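Local coordinates for protein prolyl oligopeptidase (PDB 1YR2) that probably hydrolyses oligopeptides on the carboxyl side of proline and, more slowly, alanine, as a serine peptidase of the prolyl oligopeptidase family, at residues I284-G289 with V293-V298; K317-F322 with P339-V344; I343-L348 with R354-V359; L389-D392 with K396-G399. One frame throughout, in Å; residues are numbered along the deposited sequence.

All four contacts lie in the beta-propeller domain and illustrate one blade design filled in differently. Contacts 1, 3 and 4 join consecutive antiparallel strands of three four-stranded sheets, whereas contact 2 skips a strand, linking the starts of 320-326 and 342-347, and the residues just before them, through side chains alone. Contacts 2 and 3 share Ile343 and Val344, and Asn294 ND2 of contact 1 bonds Trp320 O of contact 2. Polar side chains and a water fill one face of contact 1; contact 2 pairs a lysine-amide bond with a buried indole. Contacts 1 and 2 have no fully exposed touching residue; contacts 3 and 4 have three each and meet where Val359 packs on Phe391.

Contact 1 of 4, residues I284-G289 with V293-V298; sequences ITSSEG and VNTVHV
Different torsions put the hydroxyls of Ser286 and Thr295 on one face of the sheet, where each reaches the same water: OG of Ser286 sits beside its backbone N (chi1 -50°), while OG1 of Thr295 lies between backbone N and carbonyl carbon (chi1 66°). They belong to a beta hairpin of a propeller blade, strands 281-287 and 295-302, and form one of its hydrogen-bonded antiparallel pairs. OG1 of Thr295 comes 3.1 Å from CB of Ser286, yet Ser286 OG and Thr295 OG1 stay 3.6 Å apart. The water donates to Ile284 O and lies in the ring plane of His297, 2.8 Å from its ND1, so one molecule ties four groups on this face. Ser286 OG also bonds His271 on the neighbouring strand. Ile284 N gives His297 O a straight bond, and His297 N returns one to Ile284 O. On the other face Thr285 CG2 merely packs 3.5 Å from Asn294 ND2, the two side chains passing at a slant. The amide nitrogen is hydrogen-bonded to Trp320 O. Two donors grip Thr295 O from opposite faces of its carbonyl plane: Ser286 N at 3.2 Å and Asn294 ND2 at 3.0 Å.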
# COMPACT_ATOMS: atom_id res chain seq x y z
N ILE A 284 22.10 10.74 -14.80
CA ILE A 284 21.67 11.68 -13.78
C ILE A 284 20.22 12.07 -14.08
O ILE A 284 19.90 12.55 -15.16
CB ILE A 284 22.59 12.90 -13.72
CG1 ILE A 284 23.99 12.46 -13.32
CG2 ILE A 284 22.03 13.93 -12.73
CD1 ILE A 284 25.01 13.45 -13.59
N THR A 285 19.38 11.84 -13.08
CA THR A 285 17.96 12.18 -13.06
C THR A 285 17.76 13.41 -12.22
O THR A 285 18.19 13.45 -11.05
CB THR A 285 17.26 10.96 -12.43
OG1 THR A 285 17.43 9.85 -13.32
CG2 THR A 285 15.81 11.14 -12.39
N SER A 286 17.01 14.37 -12.75
CA SER A 286 16.84 15.64 -12.08
C SER A 286 15.37 16.08 -12.11
O SER A 286 14.67 15.97 -13.12
CB SER A 286 17.71 16.71 -12.76
OG SER A 286 19.05 16.28 -12.92
N SER A 287 14.93 16.60 -10.98
CA SER A 287 13.56 17.08 -10.83
C SER A 287 13.49 18.28 -9.91
O SER A 287 14.46 18.62 -9.24
CB SER A 287 12.67 15.95 -10.31
OG SER A 287 13.06 15.55 -8.99
N GLU A 288 12.30 18.87 -9.85
CA GLU A 288 12.07 20.02 -9.03
C GLU A 288 10.63 19.95 -8.57
O GLU A 288 9.76 19.81 -9.41
CB GLU A 288 12.27 21.23 -9.93
CG GLU A 288 12.30 22.51 -9.22
CD GLU A 288 12.70 23.66 -10.11
OE1 GLU A 288 13.70 23.53 -10.90
OE2 GLU A 288 12.02 24.69 -9.98
N GLY A 289 10.39 19.99 -7.27
CA GLY A 289 9.04 20.28 -6.75
C GLY A 289 7.89 19.29 -6.98
O GLY A 289 6.84 19.67 -7.54
N VAL A 293 7.93 14.49 -13.12
CA VAL A 293 8.62 14.66 -14.39
C VAL A 293 10.11 14.94 -14.12
O VAL A 293 10.47 15.41 -13.05
CB VAL A 293 7.99 15.76 -15.33
CG1 VAL A 293 6.50 15.46 -15.62
CG2 VAL A 293 8.15 17.19 -14.83
N ASN A 294 10.96 14.65 -15.09
CA ASN A 294 12.39 14.77 -14.87
C ASN A 294 13.19 14.92 -16.13
O ASN A 294 12.75 14.51 -17.21
CB ASN A 294 12.94 13.62 -14.00
CG ASN A 294 12.90 12.28 -14.70
OD1 ASN A 294 11.85 11.61 -14.70
ND2 ASN A 294 14.03 11.88 -15.35
N THR A 295 14.38 15.50 -15.99
CA THR A 295 15.37 15.55 -17.03
C THR A 295 16.32 14.40 -16.86
O THR A 295 16.32 13.72 -15.84
CB THR A 295 16.18 16.87 -17.00
OG1 THR A 295 16.97 16.94 -15.80
CG2 THR A 295 15.27 18.13 -17.04
N VAL A 296 17.13 14.18 -17.90
CA VAL A 296 18.11 13.11 -17.90
C VAL A 296 19.36 13.63 -18.54
O VAL A 296 19.29 14.17 -19.68
CB VAL A 296 17.60 11.83 -18.68
CG1 VAL A 296 18.67 10.71 -18.63
CG2 VAL A 296 16.29 11.32 -18.09
N HIS A 297 20.49 13.52 -17.83
CA HIS A 297 21.81 13.74 -18.38
C HIS A 297 22.63 12.44 -18.31
O HIS A 297 22.40 11.61 -17.41
CB HIS A 297 22.55 14.84 -17.62
CG HIS A 297 21.98 16.20 -17.81
ND1 HIS A 297 20.79 16.59 -17.27
CD2 HIS A 297 22.44 17.26 -18.53
CE1 HIS A 297 20.54 17.85 -17.62
NE2 HIS A 297 21.52 18.27 -18.40
N VAL A 298 23.54 12.25 -19.27
CA VAL A 298 24.35 11.02 -19.30
C VAL A 298 25.83 11.36 -19.49
O VAL A 298 26.16 12.41 -20.01
CB VAL A 298 23.91 10.03 -20.40
CG1 VAL A 298 22.47 9.60 -20.14
CG2 VAL A 298 24.07 10.61 -21.79
O HOH W 1 19.13 15.32 -15.35
O HOH W 2 10.22 17.84 -11.58

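Contact 2 of 4, residues K317-F322 with P339-V344; sequences KAQWDF and PLKKIV
Lys341 and Gln319 meet through their side chains at about a right angle, and the lysine can be followed outward from its backbone. Its CB starts toward the segment 317-322 and CG passes 4.2 Å from Gln319 NE2; a bend at chi2 (-57°) then brings CD to 3.5 Å from Gln319 OE1, and CE is nearer still to the same oxygen. A second bend, at chi4, delivers NZ to Gln319 OE1 at 2.7 Å, the donor tilted 22° from the carbonyl plane. Gln319 reaches out to receive it because its CG stands opposite the backbone N (chi1 179°) and the chain continues extended. The amide NE2 makes a weak bond to Val333 O, on the strand between, which may help to set the rotation of the amide. Deeper in, the partners are apolar: Trp320 directs CZ3 at Val344, 3.9 Å from its CB. Val344 CG1 lies in the plane of the indole, at its edge, and CG2 is within 4.1 Å of the same CZ3. Trp320 also packs on Phe332 and Ser334. In this four-stranded antiparallel propeller blade, Trp320 and Val344 thus meet across strand 329-334, while Gln319 and Lys341 join the lead-ins to the first and third strands.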
# COMPACT_ATOMS: atom_id res chain seq x y z
N LYS A 317 9.29 17.76 -18.83
CA LYS A 317 8.05 17.56 -19.58
C LYS A 317 7.38 16.23 -19.23
O LYS A 317 6.16 16.14 -19.19
CB LYS A 317 8.34 17.52 -21.09
CG LYS A 317 8.60 18.86 -21.75
CD LYS A 317 8.88 18.66 -23.26
CE LYS A 317 9.17 19.99 -23.99
NZ LYS A 317 10.32 19.89 -24.98
N ALA A 318 8.18 15.21 -18.95
CA ALA A 318 7.68 13.86 -18.70
C ALA A 318 8.55 13.06 -17.72
O ALA A 318 9.70 13.43 -17.49
CB ALA A 318 7.57 13.11 -20.06
N GLN A 319 7.98 12.00 -17.15
CA GLN A 319 8.69 10.96 -16.43
C GLN A 319 9.62 10.15 -17.36
O GLN A 319 9.22 9.68 -18.38
CB GLN A 319 7.68 10.02 -15.70
CG GLN A 319 8.32 8.85 -14.91
CD GLN A 319 7.39 7.65 -14.74
OE1 GLN A 319 6.31 7.80 -14.24
NE2 GLN A 319 7.81 6.47 -15.21
N TRP A 320 10.88 10.02 -16.97
CA TRP A 320 11.89 9.18 -17.62
C TRP A 320 12.68 8.50 -16.51
O TRP A 320 13.64 9.08 -16.00
CB TRP A 320 12.85 10.02 -18.43
CG TRP A 320 12.28 10.53 -19.67
CD1 TRP A 320 11.61 11.71 -19.83
CD2 TRP A 320 12.28 9.90 -20.95
NE1 TRP A 320 11.19 11.84 -21.13
CE2 TRP A 320 11.60 10.75 -21.84
CE3 TRP A 320 12.83 8.71 -21.45
CZ2 TRP A 320 11.43 10.45 -23.21
CZ3 TRP A 320 12.63 8.39 -22.75
CH2 TRP A 320 11.95 9.26 -23.64
N ASP A 321 12.25 7.31 -16.11
CA ASP A 321 12.84 6.58 -14.99
C ASP A 321 13.88 5.58 -15.57
O ASP A 321 13.51 4.72 -16.39
CB ASP A 321 11.80 5.73 -14.27
CG ASP A 321 10.82 6.56 -13.43
OD1 ASP A 321 11.12 7.70 -13.04
OD2 ASP A 321 9.74 6.07 -13.13
N PHE A 322 15.12 5.70 -15.15
CA PHE A 322 16.21 4.86 -15.70
C PHE A 322 16.07 3.45 -15.16
O PHE A 322 15.94 3.26 -13.99
CB PHE A 322 17.54 5.46 -15.26
CG PHE A 322 18.75 4.65 -15.65
CD1 PHE A 322 18.96 4.27 -16.94
CD2 PHE A 322 19.69 4.32 -14.68
CE1 PHE A 322 20.08 3.53 -17.27
CE2 PHE A 322 20.82 3.62 -15.01
CZ PHE A 322 21.00 3.24 -16.32
N PRO A 339 0.37 8.47 -20.73
CA PRO A 339 -0.04 8.50 -19.32
C PRO A 339 0.14 7.18 -18.56
O PRO A 339 0.41 7.22 -17.35
CB PRO A 339 -1.53 8.89 -19.41
CG PRO A 339 -1.64 9.63 -20.73
CD PRO A 339 -0.68 8.95 -21.65
N LEU A 340 -0.03 6.05 -19.23
CA LEU A 340 0.14 4.71 -18.62
C LEU A 340 1.55 4.13 -18.78
O LEU A 340 1.81 2.98 -18.38
CB LEU A 340 -0.89 3.75 -19.19
CG LEU A 340 -2.34 4.10 -18.85
CD1 LEU A 340 -3.25 2.95 -19.25
CD2 LEU A 340 -2.49 4.34 -17.39
N LYS A 341 2.41 4.91 -19.41
CA LYS A 341 3.87 4.70 -19.53
C LYS A 341 4.21 3.66 -20.60
O LYS A 341 3.36 2.90 -21.01
CB LYS A 341 4.59 4.37 -18.22
CG LYS A 341 4.24 5.15 -16.93
CD LYS A 341 4.37 6.66 -16.97
CE LYS A 341 3.48 7.31 -15.85
NZ LYS A 341 3.76 6.84 -14.45
N LYS A 342 5.46 3.72 -21.04
CA LYS A 342 6.02 2.88 -22.09
C LYS A 342 7.52 2.66 -21.81
O LYS A 342 8.11 3.28 -20.95
CB LYS A 342 5.79 3.55 -23.46
CG LYS A 342 6.53 4.83 -23.66
CD LYS A 342 6.08 5.60 -24.91
CE LYS A 342 6.94 6.84 -25.12
NZ LYS A 342 6.46 7.67 -26.23
N ILE A 343 8.12 1.71 -22.49
CA ILE A 343 9.54 1.45 -22.36
C ILE A 343 10.29 1.93 -23.59
O ILE A 343 10.01 1.49 -24.70
CB ILE A 343 9.76 -0.05 -22.15
CG1 ILE A 343 9.00 -0.49 -20.88
CG2 ILE A 343 11.26 -0.31 -21.93
CD1 ILE A 343 9.06 -1.94 -20.64
N VAL A 344 11.25 2.80 -23.36
CA VAL A 344 12.08 3.40 -24.40
C VAL A 344 13.54 2.96 -24.24
O VAL A 344 14.14 3.04 -23.15
CB VAL A 344 11.99 4.93 -24.39
CG1 VAL A 344 12.89 5.54 -25.44
CG2 VAL A 344 10.58 5.38 -24.65

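Contact 3 of 4, residues I343-L348 with R354-V359; sequences IVRVDL and RFDTVV
Strands 343-347 and 354-357 run antiparallel at 155° and are paired by backbone bonds between Arg345 and Asp356 and between Asp347 and Arg354, until the register slips by one residue at a classic beta bulge. There Val358 and Val359 both face Ile343: its carbonyl O accepts Val358 N at 2.9 Å and, weakly, Val359 N, while its own N bonds Val359 O. Ile343 spreads its branches over the bulge, CG2 against Val358 CG2 and CD1 against Val359 CG2, each at 3.8 Å. Arg345 runs alongside Asp356, pointing the same way, and a bend at chi3 (66°) swings its guanidinium to the carboxylate. The resulting salt bridge, NH2 to OD2 at 3.3 Å, is weak; OD2 lies in the guanidinium plane although the two planar groups stand 89° apart. A water accepts from Arg345 NE and lies 2.7 Å from Asp356 OD2 and 2.8 Å from Arg345 O, bridging the two side chains. Val358 CG1 covers the centre of one guanidinium face. On the reverse side of the sheet, Val346 sits beside Phe355, with CG2 3.5 Å from ring atom CD2 and CG1 over one ring face toward the rim. Val344 CG1 approaches the edge of that ring. This is the outer hairpin of a propeller blade, in which the fourth strand, 354-357, forms one edge of the blade.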
# COMPACT_ATOMS: atom_id res chain seq x y z
N ILE A 343 8.12 1.71 -22.49
CA ILE A 343 9.54 1.45 -22.36
C ILE A 343 10.29 1.93 -23.59
O ILE A 343 10.01 1.49 -24.70
CB ILE A 343 9.76 -0.05 -22.15
CG1 ILE A 343 9.00 -0.49 -20.88
CG2 ILE A 343 11.26 -0.31 -21.93
CD1 ILE A 343 9.06 -1.94 -20.64
N VAL A 344 11.25 2.80 -23.36
CA VAL A 344 12.08 3.40 -24.40
C VAL A 344 13.54 2.96 -24.24
O VAL A 344 14.14 3.04 -23.15
CB VAL A 344 11.99 4.93 -24.39
CG1 VAL A 344 12.89 5.54 -25.44
CG2 VAL A 344 10.58 5.38 -24.65
N ARG A 345 14.10 2.52 -25.35
CA ARG A 345 15.53 2.18 -25.45
C ARG A 345 16.26 3.32 -26.10
O ARG A 345 15.89 3.76 -27.18
CB ARG A 345 15.72 0.94 -26.25
CG ARG A 345 17.16 0.45 -26.31
CD ARG A 345 17.37 -0.79 -27.16
NE ARG A 345 17.09 -0.44 -28.55
CZ ARG A 345 16.81 -1.27 -29.52
NH1 ARG A 345 16.81 -2.59 -29.37
NH2 ARG A 345 16.55 -0.75 -30.70
N VAL A 346 17.27 3.84 -25.44
CA VAL A 346 18.10 4.88 -26.06
C VAL A 346 19.46 4.29 -26.42
O VAL A 346 20.15 3.74 -25.56
CB VAL A 346 18.29 6.00 -25.08
CG1 VAL A 346 19.12 7.12 -25.67
CG2 VAL A 346 16.95 6.49 -24.68
N ASP A 347 19.83 4.36 -27.68
CA ASP A 347 21.13 3.88 -28.18
C ASP A 347 22.07 5.06 -28.33
O ASP A 347 21.75 6.05 -29.01
CB ASP A 347 20.92 3.21 -29.52
CG ASP A 347 22.14 2.45 -29.99
OD1 ASP A 347 23.20 3.07 -30.17
OD2 ASP A 347 22.13 1.22 -30.22
N LEU A 348 23.19 4.99 -27.62
CA LEU A 348 24.16 6.06 -27.63
C LEU A 348 25.44 5.71 -28.36
O LEU A 348 26.44 6.38 -28.15
CB LEU A 348 24.50 6.39 -26.18
CG LEU A 348 23.30 6.80 -25.32
CD1 LEU A 348 23.63 6.78 -23.82
CD2 LEU A 348 22.78 8.15 -25.69
N ARG A 354 19.67 7.74 -30.31
CA ARG A 354 18.52 7.21 -31.04
C ARG A 354 17.51 6.66 -30.04
O ARG A 354 17.90 5.84 -29.19
CB ARG A 354 18.96 6.06 -31.96
CG ARG A 354 17.84 5.58 -32.92
CD ARG A 354 18.27 4.52 -33.94
NE ARG A 354 17.25 4.36 -35.01
CZ ARG A 354 17.24 3.39 -35.97
NH1 ARG A 354 18.18 2.44 -35.99
NH2 ARG A 354 16.28 3.37 -36.90
N PHE A 355 16.24 7.08 -30.14
CA PHE A 355 15.18 6.66 -29.21
C PHE A 355 14.32 5.65 -29.94
O PHE A 355 13.94 5.89 -31.09
CB PHE A 355 14.31 7.85 -28.75
CG PHE A 355 15.06 8.84 -27.89
CD1 PHE A 355 15.87 9.78 -28.47
CD2 PHE A 355 15.00 8.77 -26.51
CE1 PHE A 355 16.58 10.66 -27.67
CE2 PHE A 355 15.68 9.69 -25.71
CZ PHE A 355 16.48 10.61 -26.29
N ASP A 356 14.05 4.52 -29.30
CA ASP A 356 13.15 3.50 -29.87
C ASP A 356 12.18 3.06 -28.76
O ASP A 356 12.62 2.66 -27.71
CB ASP A 356 13.93 2.27 -30.40
CG ASP A 356 14.78 2.57 -31.62
OD1 ASP A 356 14.23 2.99 -32.66
OD2 ASP A 356 16.03 2.39 -31.65
N THR A 357 10.88 3.15 -29.00
CA THR A 357 9.91 2.64 -28.05
C THR A 357 9.85 1.14 -28.24
O THR A 357 9.42 0.71 -29.24
CB THR A 357 8.57 3.28 -28.30
OG1 THR A 357 8.69 4.67 -28.00
CG2 THR A 357 7.49 2.72 -27.37
N VAL A 358 10.39 0.35 -27.32
CA VAL A 358 10.46 -1.09 -27.55
C VAL A 358 9.24 -1.81 -26.99
O VAL A 358 8.88 -2.91 -27.45
CB VAL A 358 11.77 -1.70 -27.00
CG1 VAL A 358 12.97 -1.30 -27.89
CG2 VAL A 358 12.02 -1.30 -25.53
N VAL A 359 8.58 -1.19 -26.02
CA VAL A 359 7.29 -1.69 -25.51
C VAL A 359 6.39 -0.48 -25.45
O VAL A 359 6.61 0.40 -24.59
CB VAL A 359 7.39 -2.33 -24.11
CG1 VAL A 359 6.03 -2.91 -23.68
CG2 VAL A 359 8.42 -3.44 -24.08
O HOH W 3 17.36 2.48 -29.25

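Contact 4 of 4, residues L389-D392 with K396-G399; sequences LAFD and KPAG
Ala390 and Ala398 form the close-set centre of this beta hairpin, the last two strands, 385-392 and 397-400, of a propeller blade. Ala390 CB and Ala398 CB are 4.1 Å apart, and Ala398 N bonds Ala390 O at 2.8 Å, coming from 41° above the carbonyl plane. Ala390 N meets Gly399 O almost head-on, with a C=O...N angle of 174°. Nearby, CG of Phe391 lies beside the backbone N (chi1 -59°), which sets ring atom CD2 3.7 Å from Pro397 CA, while its CB rests near Lys396 O. The inward neighbours are on strand 375-382, where Ala390 packs on Phe377 and Phe391 on Ala378. The outer part is looser. Lys396 is exposed, and although its chain runs alongside Asp392, pointing the same way, the contact is made by methylenes: CB and CD each lie 3.5 Å from Asp392 OD2, while NZ stays 4.7 Å from that oxygen. The opposite charges probably attract, but no salt bridge closes. The backbone holds this end instead, through Asp392 N to Lys396 O at 2.9 Å. A single water lies between the strands near Gly399: it donates to Ala390 O, accepts weakly from Gly399 N, and sits above one face of the Phe391 ring, toward its rim.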
# COMPACT_ATOMS: atom_id res chain seq x y z
N LEU A 389 5.05 -8.91 -17.22
CA LEU A 389 5.35 -9.38 -18.54
C LEU A 389 6.85 -9.34 -18.83
O LEU A 389 7.56 -8.41 -18.43
CB LEU A 389 4.56 -8.56 -19.59
CG LEU A 389 3.04 -8.62 -19.50
CD1 LEU A 389 2.32 -7.70 -20.55
CD2 LEU A 389 2.59 -10.03 -19.67
N ALA A 390 7.31 -10.34 -19.58
CA ALA A 390 8.71 -10.44 -19.97
C ALA A 390 8.88 -10.06 -21.41
O ALA A 390 8.02 -10.35 -22.27
CB ALA A 390 9.23 -11.87 -19.77
N PHE A 391 9.99 -9.41 -21.70
CA PHE A 391 10.32 -9.02 -23.10
C PHE A 391 11.82 -9.19 -23.31
O PHE A 391 12.60 -9.01 -22.37
CB PHE A 391 9.99 -7.55 -23.37
CG PHE A 391 8.57 -7.19 -23.15
CD1 PHE A 391 8.14 -6.80 -21.87
CD2 PHE A 391 7.63 -7.27 -24.17
CE1 PHE A 391 6.85 -6.45 -21.62
CE2 PHE A 391 6.28 -6.93 -23.91
CZ PHE A 391 5.92 -6.50 -22.58
N ASP A 392 12.24 -9.53 -24.53
CA ASP A 392 13.64 -9.33 -24.93
C ASP A 392 13.97 -7.84 -24.83
O ASP A 392 13.10 -7.01 -24.87
CB ASP A 392 13.88 -9.82 -26.39
CG ASP A 392 13.68 -11.32 -26.56
OD1 ASP A 392 13.80 -12.10 -25.59
OD2 ASP A 392 13.39 -11.82 -27.65
N LYS A 396 10.73 -7.72 -27.95
CA LYS A 396 9.97 -8.88 -28.41
C LYS A 396 9.31 -9.58 -27.18
O LYS A 396 9.99 -9.94 -26.24
CB LYS A 396 10.89 -9.86 -29.08
CG LYS A 396 10.18 -11.07 -29.68
CD LYS A 396 11.21 -12.06 -30.32
CE LYS A 396 10.51 -13.22 -31.09
NZ LYS A 396 10.47 -14.46 -30.21
N PRO A 397 7.99 -9.76 -27.20
CA PRO A 397 7.29 -10.43 -26.11
C PRO A 397 7.88 -11.79 -25.79
O PRO A 397 8.27 -12.52 -26.68
CB PRO A 397 5.86 -10.56 -26.63
CG PRO A 397 5.69 -9.44 -27.62
CD PRO A 397 7.05 -9.19 -28.18
N ALA A 398 7.95 -12.09 -24.50
CA ALA A 398 8.40 -13.38 -24.06
C ALA A 398 7.46 -13.92 -23.00
O ALA A 398 7.90 -14.65 -22.17
CB ALA A 398 9.81 -13.27 -23.53
N GLY A 399 6.18 -13.55 -23.03
CA GLY A 399 5.16 -14.11 -22.18
C GLY A 399 5.05 -13.44 -20.80
O GLY A 399 5.73 -12.45 -20.51
O HOH W 4 5.30 -10.41 -22.92